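Local structure of iron-sulfur cluster assembly scaffold protein NifU (6A6F) at residues K18-I23 with V55-H60; H27-G32 with T42-F47. The protein probably serves as a scaffold or sulfur-transfer partner in iron-sulfur cluster assembly by the SUF system of a thermophilic bacterium. All blocks are in the same frame, centred on the assembly; numbering follows the deposited sequence.

Interaction 1 (K18-I23 with V55-H60); sequences KFHGKI and VKFEGH. With NI (nickel (II) ion), chain J.
The imidazole of His20 meets the ring of Phe57 obliquely, planes 56° apart, with ND1 lying 3.3 Å above one phenyl face and displaced toward its rim. Over a face of the imidazole itself comes Glu58 OE2, while Gly59 O stands at its edge, 3.2 Å from CE1; one face of the Phe19 ring carries Lys18 CG over its centre. With CG anti to the backbone N and beside the carbonyl carbon (chi1 -175°), the His20 ring reaches over Phe57, NE2 facing the nickel.

Phe57 uses both of its polar main-chain atoms: its N-H reaches Phe19 O at 2.9 Å, and its O accepts from Gly21 N at 2.7 Å, so that His20 is held by a single bridge beside an edge strand running the same way. One residue earlier, Lys56 lays its aliphatic chain across Ile23, with CG 3.8 Å from Ile23 CG1. Its NZ donates to a water at 2.6 Å, which bonds to the carbonyl oxygens of Lys18 and His20.

His20 NE2 binds nickel at 2.2 Å, and the ion also takes His60 of the second subunit. Glu58 does not touch the metal; OE2 accepts from a nickel-bound water, and a second water at OE1 is modelled doubtfully close to the ion. The result is a second-shell carboxylate beside a metal shared by histidines of both subunits, an ion that bridges them in this structure.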
loop_
_atom_site.group_PDB
_atom_site.type_symbol
_atom_site.label_atom_id
_atom_site.label_comp_id
_atom_site.label_asym_id
_atom_site.label_seq_id
_atom_site.Cartn_x
_atom_site.Cartn_y
_atom_site.Cartn_z
ATOM N N LYS A 18 -1.623 -6.900 -11.856
ATOM C CA LYS A 18 -1.614 -6.932 -13.332
ATOM C C LYS A 18 -1.654 -5.553 -14.020
ATOM O O LYS A 18 -1.207 -5.453 -15.127
ATOM C CB LYS A 18 -2.741 -7.787 -13.833
ATOM C CG LYS A 18 -4.071 -7.219 -13.480
ATOM C CD LYS A 18 -5.056 -8.355 -13.252
ATOM C CE LYS A 18 -5.199 -9.190 -14.483
ATOM N NZ LYS A 18 -6.236 -10.201 -14.213
ATOM N N PHE A 19 -2.108 -4.488 -13.326
ATOM C CA PHE A 19 -2.117 -3.133 -13.906
ATOM C C PHE A 19 -1.040 -2.206 -13.403
ATOM O O PHE A 19 -1.021 -1.039 -13.772
ATOM C CB PHE A 19 -3.504 -2.441 -13.779
ATOM C CG PHE A 19 -4.624 -3.285 -14.195
ATOM C CD1 PHE A 19 -4.603 -3.915 -15.404
ATOM C CD2 PHE A 19 -5.659 -3.539 -13.326
ATOM C CE1 PHE A 19 -5.630 -4.762 -15.767
ATOM C CE2 PHE A 19 -6.695 -4.367 -13.662
ATOM C CZ PHE A 19 -6.661 -4.999 -14.886
ATOM N N HIS A 20 -0.107 -2.701 -12.589
ATOM C CA HIS A 20 0.876 -1.832 -11.948
ATOM C C HIS A 20 2.138 -1.810 -12.786
ATOM O O HIS A 20 2.680 -2.847 -13.065
ATOM C CB HIS A 20 1.186 -2.387 -10.539
ATOM C CG HIS A 20 2.089 -1.512 -9.760
ATOM N ND1 HIS A 20 1.765 -0.203 -9.464
ATOM C CD2 HIS A 20 3.294 -1.746 -9.194
ATOM C CE1 HIS A 20 2.774 0.348 -8.804
ATOM N NE2 HIS A 20 3.682 -0.579 -8.591
ATOM N N GLY A 21 2.609 -0.645 -13.182
ATOM C CA GLY A 21 3.724 -0.569 -14.118
ATOM C C GLY A 21 3.601 0.647 -15.031
ATOM O O GLY A 21 2.679 1.455 -14.930
ATOM N N LYS A 22 4.509 0.727 -15.969
ATOM C CA LYS A 22 4.524 1.784 -16.966
ATOM C C LYS A 22 4.182 1.225 -18.320
ATOM O O LYS A 22 4.343 0.012 -18.578
ATOM C CB LYS A 22 5.928 2.406 -17.062
ATOM C CG LYS A 22 6.443 2.950 -15.757
ATOM C CD LYS A 22 7.814 3.576 -15.966
ATOM C CE LYS A 22 8.121 4.586 -14.872
ATOM N NZ LYS A 22 9.592 4.691 -14.680
ATOM N N ILE A 23 3.762 2.116 -19.214
ATOM C CA ILE A 23 3.612 1.756 -20.597
ATOM C C ILE A 23 4.622 2.607 -21.341
ATOM O O ILE A 23 4.620 3.822 -21.194
ATOM C CB ILE A 23 2.199 2.033 -21.100
ATOM C CG1 ILE A 23 1.218 1.057 -20.487
ATOM C CG2 ILE A 23 2.137 1.886 -22.618
ATOM C CD1 ILE A 23 -0.213 1.414 -20.762
ATOM N N VAL A 55 -4.310 0.540 -19.918
ATOM C CA VAL A 55 -4.050 1.449 -18.846
ATOM C C VAL A 55 -3.181 0.694 -17.780
ATOM O O VAL A 55 -3.472 -0.415 -17.411
ATOM C CB VAL A 55 -5.344 1.975 -18.199
ATOM C CG1 VAL A 55 -5.033 3.127 -17.291
ATOM C CG2 VAL A 55 -6.352 2.466 -19.236
ATOM N N LYS A 56 -2.138 1.345 -17.326
ATOM C CA LYS A 56 -1.344 0.906 -16.204
ATOM C C LYS A 56 -1.148 2.099 -15.215
ATOM O O LYS A 56 -1.355 3.266 -15.556
ATOM C CB LYS A 56 -0.008 0.392 -16.686
ATOM C CG LYS A 56 -0.086 -0.897 -17.442
ATOM C CD LYS A 56 1.314 -1.538 -17.537
ATOM C CE LYS A 56 1.211 -2.786 -18.383
ATOM N NZ LYS A 56 0.152 -3.665 -17.842
ATOM N N PHE A 57 -0.761 1.794 -13.983
ATOM C CA PHE A 57 -0.417 2.829 -13.043
ATOM C C PHE A 57 0.886 2.549 -12.303
ATOM O O PHE A 57 1.229 1.381 -11.985
ATOM C CB PHE A 57 -1.547 3.038 -12.059
ATOM C CG PHE A 57 -1.606 2.040 -10.968
ATOM C CD1 PHE A 57 -2.145 0.786 -11.188
ATOM C CD2 PHE A 57 -1.104 2.333 -9.722
ATOM C CE1 PHE A 57 -2.141 -0.156 -10.168
ATOM C CE2 PHE A 57 -1.122 1.393 -8.703
ATOM C CZ PHE A 57 -1.651 0.165 -8.923
ATOM N N GLU A 58 1.564 3.636 -12.002
ATOM C CA GLU A 58 2.664 3.614 -11.060
ATOM C C GLU A 58 2.322 4.467 -9.842
ATOM O O GLU A 58 1.316 5.153 -9.803
ATOM C CB GLU A 58 3.978 4.051 -11.742
ATOM C CG GLU A 58 4.812 2.875 -12.193
ATOM C CD GLU A 58 5.340 2.013 -11.017
ATOM O OE1 GLU A 58 5.338 2.441 -9.824
ATOM O OE2 GLU A 58 5.772 0.886 -11.300
ATOM N N GLY A 59 3.212 4.429 -8.855
ATOM C CA GLY A 59 3.014 5.089 -7.595
ATOM C C GLY A 59 2.430 4.101 -6.600
ATOM O O GLY A 59 2.321 2.909 -6.878
ATOM N N HIS A 60 2.075 4.609 -5.420
ATOM C CA HIS A 60 1.457 3.784 -4.422
ATOM C C HIS A 60 0.718 4.657 -3.463
ATOM O O HIS A 60 0.864 5.879 -3.440
ATOM C CB HIS A 60 2.494 2.915 -3.704
ATOM C CG HIS A 60 3.366 3.679 -2.765
ATOM N ND1 HIS A 60 4.408 4.464 -3.208
ATOM C CD2 HIS A 60 3.323 3.832 -1.417
ATOM C CE1 HIS A 60 4.992 5.036 -2.175
ATOM N NE2 HIS A 60 4.355 4.676 -1.073
HETATM NI NI NI J . 5.695 -0.803 -7.668
HETATM O O HOH W 1 1.640 -4.307 -15.752
HETATM O O HOH W 2 6.790 -0.843 -9.671
HETATM O O HOH W 3 5.814 0.855 -7.823
HETATM O O HOH W 4 5.548 -2.606 -7.429
HETATM O O HOH W 5 7.731 0.543 -8.070
#

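Interaction 2 (H27-G32 with T42-F47); sequences HKVEEG and TLYFLF. With NI (nickel (II) ion), chain H.
His27 sets its imidazole across the side chain of Leu46 at about a right angle and reaches the backbone of Phe47. CB sits 3.6 Å from Phe45 O and also meets Phe47 CD2, approaching that ring obliquely. With CG anti to the carbonyl carbon (chi1 -64°), the ring is carried along the partner strand, where ND1 accepts the N-H of Phe47 at 3.1 Å. That bond is nearly straight, although the donor is tilted 27° out of the imidazole plane. CE1 approaches Phe47 O, and at the tip NE2 is 3.8 Å from Leu46 CD2, a methyl that stands over the centre of one ring face in a CH-pi contact. The main chain explains the placement: His27 and Lys28 both face Phe45 in a classic beta bulge. His27 N bonds to Phe45 O at 2.9 Å, whereas Lys28 N makes only a weak bond to the same oxygen.

Beyond the bulge the antiparallel ladder is regular, and the side chains sort by face. Val29 packs CG2 on Tyr44 CD2 at 3.8 Å and CG1 on Thr42 CG2. On the other face Lys28 and Glu30 bend at chi2 to hold one nickel, Lys28 NZ at 2.4 Å and Glu30 OE2 at 2.2 Å; an amine bound this way is probably neutral.

Within the fold this is the hairpin of strands 28-34 and 39-48. Helix 118-135 packs on the face bearing Glu30 and Phe45, the loop residues Lys22, Ile23 and Ala26 lie against Tyr44, and strand 51-58 continues the sheet beyond 42-47.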
loop_
_atom_site.group_PDB
_atom_site.type_symbol
_atom_site.label_atom_id
_atom_site.label_comp_id
_atom_site.label_asym_id
_atom_site.label_seq_id
_atom_site.Cartn_x
_atom_site.Cartn_y
_atom_site.Cartn_z
ATOM N N HIS A 27 0.521 7.047 -24.887
ATOM C CA HIS A 27 -0.117 8.128 -25.562
ATOM C C HIS A 27 -0.452 9.223 -24.563
ATOM O O HIS A 27 -0.537 10.393 -24.911
ATOM C CB HIS A 27 -1.371 7.614 -26.227
ATOM C CG HIS A 27 -1.100 6.604 -27.290
ATOM N ND1 HIS A 27 -2.067 5.768 -27.780
ATOM C CD2 HIS A 27 0.056 6.261 -27.925
ATOM C CE1 HIS A 27 -1.536 4.981 -28.704
ATOM N NE2 HIS A 27 -0.247 5.259 -28.804
ATOM N N LYS A 28 -0.651 8.874 -23.306
ATOM C CA LYS A 28 -0.899 9.911 -22.294
ATOM C C LYS A 28 -0.414 9.389 -20.925
ATOM O O LYS A 28 -0.604 8.215 -20.619
ATOM C CB LYS A 28 -2.386 10.270 -22.306
ATOM C CG LYS A 28 -2.864 11.254 -21.258
ATOM C CD LYS A 28 -2.109 12.565 -21.407
ATOM C CE LYS A 28 -2.646 13.598 -20.445
ATOM N NZ LYS A 28 -1.813 14.833 -20.517
ATOM N N VAL A 29 0.245 10.265 -20.171
ATOM C CA VAL A 29 0.703 9.996 -18.825
ATOM C C VAL A 29 0.182 11.114 -17.939
ATOM O O VAL A 29 0.432 12.288 -18.251
ATOM C CB VAL A 29 2.241 10.058 -18.698
ATOM C CG1 VAL A 29 2.661 9.752 -17.264
ATOM C CG2 VAL A 29 2.932 9.077 -19.648
ATOM N N GLU A 30 -0.524 10.773 -16.867
ATOM C CA GLU A 30 -1.062 11.787 -15.931
ATOM C C GLU A 30 -0.786 11.429 -14.475
ATOM O O GLU A 30 -1.062 10.310 -14.038
ATOM C CB GLU A 30 -2.564 11.971 -16.168
ATOM C CG GLU A 30 -3.170 13.147 -15.408
ATOM C CD GLU A 30 -2.871 14.475 -16.067
ATOM O OE1 GLU A 30 -2.667 15.487 -15.369
ATOM O OE2 GLU A 30 -2.828 14.491 -17.292
ATOM N N GLU A 31 -0.229 12.374 -13.726
ATOM C CA GLU A 31 0.104 12.163 -12.296
ATOM C C GLU A 31 -0.901 12.838 -11.395
ATOM O O GLU A 31 -1.386 13.893 -11.727
ATOM C CB GLU A 31 1.452 12.750 -11.979
ATOM C CG GLU A 31 2.519 12.213 -12.889
ATOM C CD GLU A 31 3.853 12.883 -12.661
ATOM O OE1 GLU A 31 4.252 13.071 -11.478
ATOM O OE2 GLU A 31 4.499 13.207 -13.688
ATOM N N GLY A 32 -1.225 12.232 -10.255
ATOM C CA GLY A 32 -2.162 12.841 -9.333
ATOM C C GLY A 32 -1.745 12.482 -7.947
ATOM O O GLY A 32 -1.097 11.446 -7.771
ATOM N N THR A 42 0.350 7.553 -10.950
ATOM C CA THR A 42 0.640 7.980 -12.322
ATOM C C THR A 42 -0.062 7.025 -13.260
ATOM O O THR A 42 0.169 5.828 -13.201
ATOM C CB THR A 42 2.139 7.940 -12.607
ATOM O OG1 THR A 42 2.750 8.876 -11.740
ATOM C CG2 THR A 42 2.470 8.334 -14.060
ATOM N N LEU A 43 -0.985 7.537 -14.065
ATOM C CA LEU A 43 -1.684 6.713 -15.004
ATOM C C LEU A 43 -1.025 6.766 -16.392
ATOM O O LEU A 43 -0.732 7.838 -16.905
ATOM C CB LEU A 43 -3.124 7.168 -15.099
ATOM C CG LEU A 43 -3.963 7.160 -13.845
ATOM C CD1 LEU A 43 -5.338 7.745 -14.171
ATOM C CD2 LEU A 43 -4.089 5.726 -13.387
ATOM N N TYR A 44 -0.884 5.608 -17.020
ATOM C CA TYR A 44 -0.309 5.468 -18.400
ATOM C C TYR A 44 -1.435 4.962 -19.332
ATOM O O TYR A 44 -2.090 3.997 -18.998
ATOM C CB TYR A 44 0.845 4.430 -18.425
ATOM C CG TYR A 44 2.028 4.882 -17.634
ATOM C CD1 TYR A 44 2.063 4.710 -16.287
ATOM C CD2 TYR A 44 3.094 5.564 -18.241
ATOM C CE1 TYR A 44 3.141 5.143 -15.532
ATOM C CE2 TYR A 44 4.157 6.028 -17.489
ATOM C CZ TYR A 44 4.152 5.807 -16.130
ATOM O OH TYR A 44 5.162 6.249 -15.353
ATOM N N PHE A 45 -1.674 5.614 -20.477
ATOM C CA PHE A 45 -2.741 5.207 -21.388
ATOM C C PHE A 45 -2.220 4.853 -22.779
ATOM O O PHE A 45 -1.306 5.525 -23.275
ATOM C CB PHE A 45 -3.768 6.340 -21.582
ATOM C CG PHE A 45 -4.486 6.749 -20.324
ATOM C CD1 PHE A 45 -3.920 7.653 -19.465
ATOM C CD2 PHE A 45 -5.741 6.254 -20.050
ATOM C CE1 PHE A 45 -4.595 8.055 -18.324
ATOM C CE2 PHE A 45 -6.419 6.627 -18.912
ATOM C CZ PHE A 45 -5.843 7.540 -18.057
ATOM N N LEU A 46 -2.831 3.831 -23.392
ATOM C CA LEU A 46 -2.824 3.647 -24.840
ATOM C C LEU A 46 -4.266 3.720 -25.299
ATOM O O LEU A 46 -5.136 3.073 -24.678
ATOM C CB LEU A 46 -2.293 2.278 -25.300
ATOM C CG LEU A 46 -0.805 2.018 -25.044
ATOM C CD1 LEU A 46 -0.456 0.557 -25.315
ATOM C CD2 LEU A 46 0.090 2.889 -25.908
ATOM N N PHE A 47 -4.461 4.389 -26.442
ATOM C CA PHE A 47 -5.746 4.600 -27.093
ATOM C C PHE A 47 -5.679 4.131 -28.543
ATOM O O PHE A 47 -4.607 4.114 -29.163
ATOM C CB PHE A 47 -6.075 6.102 -27.171
ATOM C CG PHE A 47 -6.015 6.850 -25.843
ATOM C CD1 PHE A 47 -6.809 6.501 -24.813
ATOM C CD2 PHE A 47 -5.213 7.949 -25.701
ATOM C CE1 PHE A 47 -6.789 7.207 -23.592
ATOM C CE2 PHE A 47 -5.159 8.660 -24.509
ATOM C CZ PHE A 47 -5.963 8.294 -23.445
HETATM NI NI NI H . -2.204 16.123 -18.559
HETATM O O HOH W 6 -1.919 17.918 -16.752
HETATM O O HOH W 7 -4.469 16.301 -19.387
#

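Overall arrangement
Both contacts lie toward the surface, yet each plants buried aromatic or aliphatic residues in the interior: Phe57 in interaction 1, Leu43 and Phe45 in interaction 2. They share one antiparallel sheet, whose middle strand 39-48 carries 28-34 along one edge and 51-58 along the other; Lys56 O and Tyr44 N, 2.8 Å apart, probably form a bond joining them. Interaction 2 is an antiparallel hairpin ladder within one subunit, broken by one classic bulge at its His27 end, with nickel held by a lysine and a glutamate. Interaction 1 adds a loop to the sheet by a single bridge, relies more on water, and places its nickel at the subunit interface. The zinc site is separate.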